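Local coordinates for protein CocE/NonD family hydrolase (Staphylococcus aureus subsp. aureus COL, PDB 3III) that probably hydrolyses ester or amide bonds through an alpha/beta-hydrolase domain joined to a C-terminal beta domain, at residues 429-434 and 505-510; 450-455 and 499-504. One frame throughout, in Å; residues are numbered along the deposited sequence.

Contact 1: residues 429-434 and 505-510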
loop_
_atom_site.group_PDB
_atom_site.type_symbol
_atom_site.label_atom_id
_atom_site.label_comp_id
_atom_site.label_asym_id
_atom_site.label_seq_id
_atom_site.Cartn_x
_atom_site.Cartn_y
_atom_site.Cartn_z
ATOM N N ILE A 429 -14.981 -4.048 9.848
ATOM C CA ILE A 429 -16.266 -3.643 9.275
ATOM C C ILE A 429 -16.623 -4.655 8.206
ATOM O O ILE A 429 -15.788 -4.951 7.316
ATOM C CB ILE A 429 -16.180 -2.269 8.616
ATOM C CG1 ILE A 429 -15.609 -1.254 9.605
ATOM C CG2 ILE A 429 -17.618 -1.806 8.042
ATOM C CD1 ILE A 429 -16.469 -1.101 10.918
ATOM N N LYS A 430 -17.851 -5.172 8.282
ATOM C CA LYS A 430 -18.379 -6.151 7.296
ATOM C C LYS A 430 -19.676 -5.574 6.702
ATOM O O LYS A 430 -20.343 -4.735 7.332
ATOM C CB LYS A 430 -18.700 -7.499 7.968
ATOM C CG LYS A 430 -17.523 -8.194 8.556
ATOM C CD LYS A 430 -17.832 -9.520 9.198
ATOM C CE LYS A 430 -16.516 -10.222 9.563
ATOM N NZ LYS A 430 -15.699 -10.637 8.371
ATOM N N LYS A 431 -20.017 -6.039 5.503
ATOM C CA LYS A 431 -21.286 -5.761 4.870
ATOM C C LYS A 431 -22.009 -7.059 4.758
ATOM O O LYS A 431 -21.376 -8.074 4.370
ATOM C CB LYS A 431 -21.113 -5.201 3.464
ATOM C CG LYS A 431 -22.514 -4.861 2.850
ATOM C CD LYS A 431 -22.462 -3.988 1.624
ATOM C CE LYS A 431 -22.609 -4.717 0.329
ATOM N NZ LYS A 431 -23.017 -3.881 -0.828
ATOM N N LEU A 432 -23.306 -7.049 5.118
ATOM C CA LEU A 432 -24.142 -8.206 5.033
ATOM C C LEU A 432 -25.262 -7.873 4.044
ATOM O O LEU A 432 -25.807 -6.759 4.071
ATOM C CB LEU A 432 -24.747 -8.592 6.381
ATOM C CG LEU A 432 -23.894 -8.626 7.647
ATOM C CD1 LEU A 432 -24.743 -9.177 8.810
ATOM C CD2 LEU A 432 -22.686 -9.505 7.399
ATOM N N ASP A 433 -25.582 -8.825 3.172
ATOM C CA ASP A 433 -26.507 -8.526 2.077
ATOM C C ASP A 433 -27.914 -8.604 2.665
ATOM O O ASP A 433 -28.053 -8.819 3.863
ATOM C CB ASP A 433 -26.326 -9.436 0.847
ATOM C CG ASP A 433 -26.495 -10.891 1.148
ATOM O OD1 ASP A 433 -27.204 -11.256 2.119
ATOM O OD2 ASP A 433 -25.903 -11.692 0.386
ATOM N N ARG A 434 -28.931 -8.435 1.825
ATOM C CA ARG A 434 -30.311 -8.457 2.283
ATOM C C ARG A 434 -30.765 -9.817 2.798
ATOM O O ARG A 434 -31.767 -9.883 3.441
ATOM C CB ARG A 434 -31.240 -8.009 1.196
ATOM C CG ARG A 434 -31.059 -6.569 0.810
ATOM C CD ARG A 434 -31.527 -6.363 -0.618
ATOM N NE ARG A 434 -31.616 -4.933 -0.907
ATOM C CZ ARG A 434 -31.510 -4.418 -2.106
ATOM N NH1 ARG A 434 -31.322 -5.215 -3.156
ATOM N NH2 ARG A 434 -31.598 -3.114 -2.258
ATOM N N GLN A 505 -30.093 -0.058 0.354
ATOM C CA GLN A 505 -31.232 -0.157 1.234
ATOM C C GLN A 505 -31.463 -1.609 1.556
ATOM O O GLN A 505 -31.537 -2.437 0.634
ATOM C CB GLN A 505 -32.502 0.386 0.507
ATOM C CG GLN A 505 -33.784 0.131 1.313
ATOM C CD GLN A 505 -35.001 0.634 0.558
ATOM O OE1 GLN A 505 -35.010 0.674 -0.694
ATOM N NE2 GLN A 505 -36.040 1.002 1.301
ATOM N N GLY A 506 -31.591 -1.931 2.850
ATOM C CA GLY A 506 -31.778 -3.318 3.265
ATOM C C GLY A 506 -30.518 -4.068 3.606
ATOM O O GLY A 506 -30.560 -5.152 4.210
ATOM N N GLU A 507 -29.367 -3.519 3.213
ATOM C CA GLU A 507 -28.091 -4.135 3.548
ATOM C C GLU A 507 -27.628 -3.648 4.919
ATOM O O GLU A 507 -28.109 -2.637 5.401
ATOM C CB GLU A 507 -27.053 -3.862 2.443
ATOM C CG GLU A 507 -27.418 -4.606 1.120
ATOM C CD GLU A 507 -26.348 -4.591 0.035
ATOM O OE1 GLU A 507 -25.698 -3.550 -0.219
ATOM O OE2 GLU A 507 -26.196 -5.659 -0.611
ATOM N N THR A 508 -26.675 -4.356 5.519
ATOM C CA THR A 508 -26.251 -4.096 6.902
ATOM C C THR A 508 -24.769 -3.861 7.025
ATOM O O THR A 508 -23.991 -4.554 6.405
ATOM C CB THR A 508 -26.615 -5.322 7.708
ATOM O OG1 THR A 508 -28.045 -5.483 7.625
ATOM C CG2 THR A 508 -26.161 -5.215 9.230
ATOM N N LEU A 509 -24.382 -2.923 7.866
ATOM C CA LEU A 509 -22.998 -2.769 8.267
ATOM C C LEU A 509 -22.864 -3.389 9.615
ATOM O O LEU A 509 -23.738 -3.208 10.523
ATOM C CB LEU A 509 -22.634 -1.266 8.306
ATOM C CG LEU A 509 -21.225 -0.913 8.801
ATOM C CD1 LEU A 509 -20.745 0.464 8.218
ATOM C CD2 LEU A 509 -21.131 -0.913 10.313
ATOM N N GLU A 510 -21.792 -4.135 9.777
ATOM C CA GLU A 510 -21.508 -4.819 11.027
ATOM C C GLU A 510 -20.109 -4.475 11.493
ATOM O O GLU A 510 -19.140 -4.610 10.742
ATOM C CB GLU A 510 -21.626 -6.318 10.865
ATOM C CG GLU A 510 -21.453 -7.112 12.169
ATOM C CD GLU A 510 -21.485 -8.621 11.920
ATOM O OE1 GLU A 510 -21.047 -9.077 10.831
ATOM O OE2 GLU A 510 -21.954 -9.349 12.803
HETATM O O HOH W 1 -24.659 -5.845 -2.714
HETATM O O HOH W 2 -28.928 -7.180 5.874
HETATM O O HOH W 3 -28.242 -7.343 -0.691
#

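Contact 2: residues 450-455 and 499-504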
loop_
_atom_site.group_PDB
_atom_site.type_symbol
_atom_site.label_atom_id
_atom_site.label_comp_id
_atom_site.label_asym_id
_atom_site.label_seq_id
_atom_site.Cartn_x
_atom_site.Cartn_y
_atom_site.Cartn_z
ATOM N N GLY A 450 -12.393 -11.366 1.965
ATOM C CA GLY A 450 -12.170 -10.271 2.833
ATOM C C GLY A 450 -13.412 -9.472 3.174
ATOM O O GLY A 450 -14.544 -9.817 2.826
ATOM N N GLN A 451 -13.183 -8.367 3.868
ATOM C CA GLN A 451 -14.271 -7.605 4.443
ATOM C C GLN A 451 -14.177 -6.159 3.958
ATOM O O GLN A 451 -13.489 -5.863 2.998
ATOM C CB GLN A 451 -14.288 -7.765 5.981
ATOM C CG GLN A 451 -13.118 -7.121 6.741
ATOM C CD GLN A 451 -13.040 -7.552 8.280
ATOM O OE1 GLN A 451 -13.871 -8.291 8.753
ATOM N NE2 GLN A 451 -12.033 -7.063 9.003
ATOM N N VAL A 452 -14.939 -5.278 4.548
ATOM C CA VAL A 452 -15.005 -3.880 4.073
ATOM C C VAL A 452 -13.800 -3.080 4.530
ATOM O O VAL A 452 -13.131 -2.410 3.734
ATOM C CB VAL A 452 -16.262 -3.197 4.600
ATOM C CG1 VAL A 452 -16.257 -1.622 4.412
ATOM C CG2 VAL A 452 -17.519 -3.794 3.972
ATOM N N ALA A 453 -13.554 -3.115 5.824
ATOM C CA ALA A 453 -12.430 -2.386 6.441
ATOM C C ALA A 453 -11.909 -3.131 7.671
ATOM O O ALA A 453 -12.644 -3.824 8.360
ATOM C CB ALA A 453 -12.872 -0.957 6.811
ATOM N N THR A 454 -10.627 -2.936 7.933
ATOM C CA THR A 454 -9.951 -3.548 9.036
ATOM C C THR A 454 -9.173 -2.483 9.824
ATOM O O THR A 454 -8.589 -1.477 9.257
ATOM C CB THR A 454 -9.063 -4.676 8.468
ATOM O OG1 THR A 454 -9.894 -5.544 7.655
ATOM C CG2 THR A 454 -8.352 -5.538 9.570
ATOM N N GLY A 455 -9.061 -2.725 11.131
ATOM C CA GLY A 455 -8.138 -1.953 11.974
ATOM C C GLY A 455 -7.695 -2.692 13.235
ATOM O O GLY A 455 -8.309 -3.677 13.623
ATOM N N SER A 499 -11.673 2.846 3.129
ATOM C CA SER A 499 -12.473 1.913 2.348
ATOM C C SER A 499 -13.593 2.680 1.607
ATOM O O SER A 499 -13.959 3.749 2.001
ATOM C CB SER A 499 -13.049 0.844 3.272
ATOM O OG SER A 499 -14.022 1.369 4.117
ATOM N N GLY A 500 -14.056 2.128 0.501
ATOM C CA GLY A 500 -15.132 2.718 -0.308
ATOM C C GLY A 500 -16.150 1.682 -0.667
ATOM O O GLY A 500 -15.849 0.754 -1.436
ATOM N N THR A 501 -17.384 1.857 -0.194
ATOM C CA THR A 501 -18.379 0.799 -0.263
ATOM C C THR A 501 -19.776 1.362 -0.293
ATOM O O THR A 501 -20.054 2.346 0.423
ATOM C CB THR A 501 -18.233 -0.129 0.999
ATOM O OG1 THR A 501 -16.840 -0.267 1.294
ATOM C CG2 THR A 501 -18.892 -1.538 0.794
ATOM N N LEU A 502 -20.626 0.777 -1.135
ATOM C CA LEU A 502 -22.064 1.035 -1.162
ATOM C C LEU A 502 -22.744 0.071 -0.206
ATOM O O LEU A 502 -22.455 -1.166 -0.247
ATOM C CB LEU A 502 -22.632 0.722 -2.555
ATOM C CG LEU A 502 -24.129 0.799 -2.827
ATOM C CD1 LEU A 502 -24.650 2.233 -2.547
ATOM C CD2 LEU A 502 -24.332 0.370 -4.328
ATOM N N PHE A 503 -23.651 0.603 0.619
ATOM C CA PHE A 503 -24.572 -0.227 1.387
ATOM C C PHE A 503 -25.934 0.103 0.830
ATOM O O PHE A 503 -26.401 1.235 0.974
ATOM C CB PHE A 503 -24.467 0.093 2.919
ATOM C CG PHE A 503 -23.166 -0.296 3.523
ATOM C CD1 PHE A 503 -23.038 -1.494 4.238
ATOM C CD2 PHE A 503 -22.031 0.465 3.317
ATOM C CE1 PHE A 503 -21.832 -1.874 4.771
ATOM C CE2 PHE A 503 -20.798 0.072 3.844
ATOM C CZ PHE A 503 -20.692 -1.089 4.554
ATOM N N LYS A 504 -26.550 -0.831 0.109
ATOM C CA LYS A 504 -27.876 -0.614 -0.456
ATOM C C LYS A 504 -28.936 -0.668 0.618
ATOM O O LYS A 504 -28.738 -1.257 1.650
ATOM C CB LYS A 504 -28.212 -1.658 -1.530
ATOM C CG LYS A 504 -27.255 -1.692 -2.763
ATOM C CD LYS A 504 -27.640 -2.925 -3.638
ATOM C CE LYS A 504 -27.072 -2.850 -5.041
ATOM N NZ LYS A 504 -27.645 -3.976 -5.886
#

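Contact 1: residues 429-434 and 505-510
Lys431 and Glu507 form a salt bridge across an antiparallel strand pair, 424-432 beside 508-514, at the middle of a five-stranded sheet in the C-terminal domain, a beta-sandwich consistent with the jelly-roll of galactose-binding-like domains. Lys431 NZ lies 2.8 Å from Glu507 OE1 and meets it from above the carboxylate plane. The lysine leaves its strand with CG trans to the backbone N (chi1 -178°), then bends at chi3 (100°), which carries the amine away from its partner Leu509, past the Thr508 carbonyl, to Glu507 in the loop before the partner strand. A long, flexible side chain suits this reach. Asp339 adds a second carboxylate to the buried amine, Lys504 N donates to Glu507 OE1, and a water joins NZ to Glu507 OE2. On the same face Ile429 CG2 packs on Leu509 CG at 3.8 Å, branched apolar groups fit for the sandwich interior, where Phe503 lies against Leu509.

The backbones are tied by reciprocal bonds in two hydrogen-bonded pairs: Lys430 N reaches Glu510 O at 2.8 Å, and Leu432 N reaches Thr508 O at 2.9 Å. On their face Lys430 and Glu510 run side by side, CD to OE1 3.6 Å, while their polar ends go elsewhere, NZ to Glu438 and OE2 to Ser394. Beyond the strands Gly506 has a positive phi (93°), a conformation glycine adopts readily. There the extended Arg434 turns the edge of its guanidinium to one carbonyl: NE at 2.9 Å and NH2 at 3.0 Å both donate, in plane, to Gln505 O.

Contact 2: residues 450-455 and 499-504
Val452 pushes its isopropyl group toward strand 490-503, where Ser499, Thr501 and Phe503 receive it. Its CB points at that strand, and the two methyls then divide the work. With chi1 at 167°, CG1 stands opposite the backbone N and rests against two hydroxyls on the same side, 3.4 Å from Thr501 OG1 and 3.7 Å from Ser499 OG. CG2 turns the other way, to 4.1 Å from Thr501 CG2 and 4.2 Å from Phe503 CZ, meeting the ring obliquely. A beta-branched valine suits the place because one short side chain fills two directions at once. Thr501 suits it too: its methyl faces CG2 while its hydroxyl is held by Arg338 NH2.

Beside the valine, Ala453 is small enough to bring CB within 3.7 Å of Ser499 OG, and Val452 O comes to 3.3 Å from Ser499 CB. The carbonyl oxygen's polar partners are Arg338 NH2 and Gln271 NE2; Arg338 also gives its NE to Gly500 O, which makes this arginine a common clasp for both strands. Behind the contact, Gln451 NE2 donates almost straight (170°) to Thr454 OG1 at 2.9 Å, a bond that spans the two bulged residues.

The kink itself is a classic beta bulge, with Val452 and Ala453 both set opposite Ile429 of the adjacent strand, a familiar distortion of antiparallel sheets that here presses two neighbouring side chains against the facing strand of the sandwich.

In the fold
The two contacts have centres about 10 Å apart, and contact 2 is nested within the loop that contact 1 closes. Strand 424-432 lies between 508-514 and 447-458 in the five-stranded sheet, so one strand of each contact flanks it: Ile429 N lies 2.8 Å from Ala453 O, a probable hydrogen bond that ties contact 1 to the bulge. Toward the facing sheet, Lys431 NZ is 2.8 Å from Leu502 O, a probable hydrogen bond, and Lys431 CG packs at 3.6 Å on Phe503 CE1. Strand 490-503 leads through the short loop 504-507 into 508-514. Arg338, the last residue of strand 333-338 of the large mixed sheet, and Asp339 just after it link both contacts to the hydrolase part.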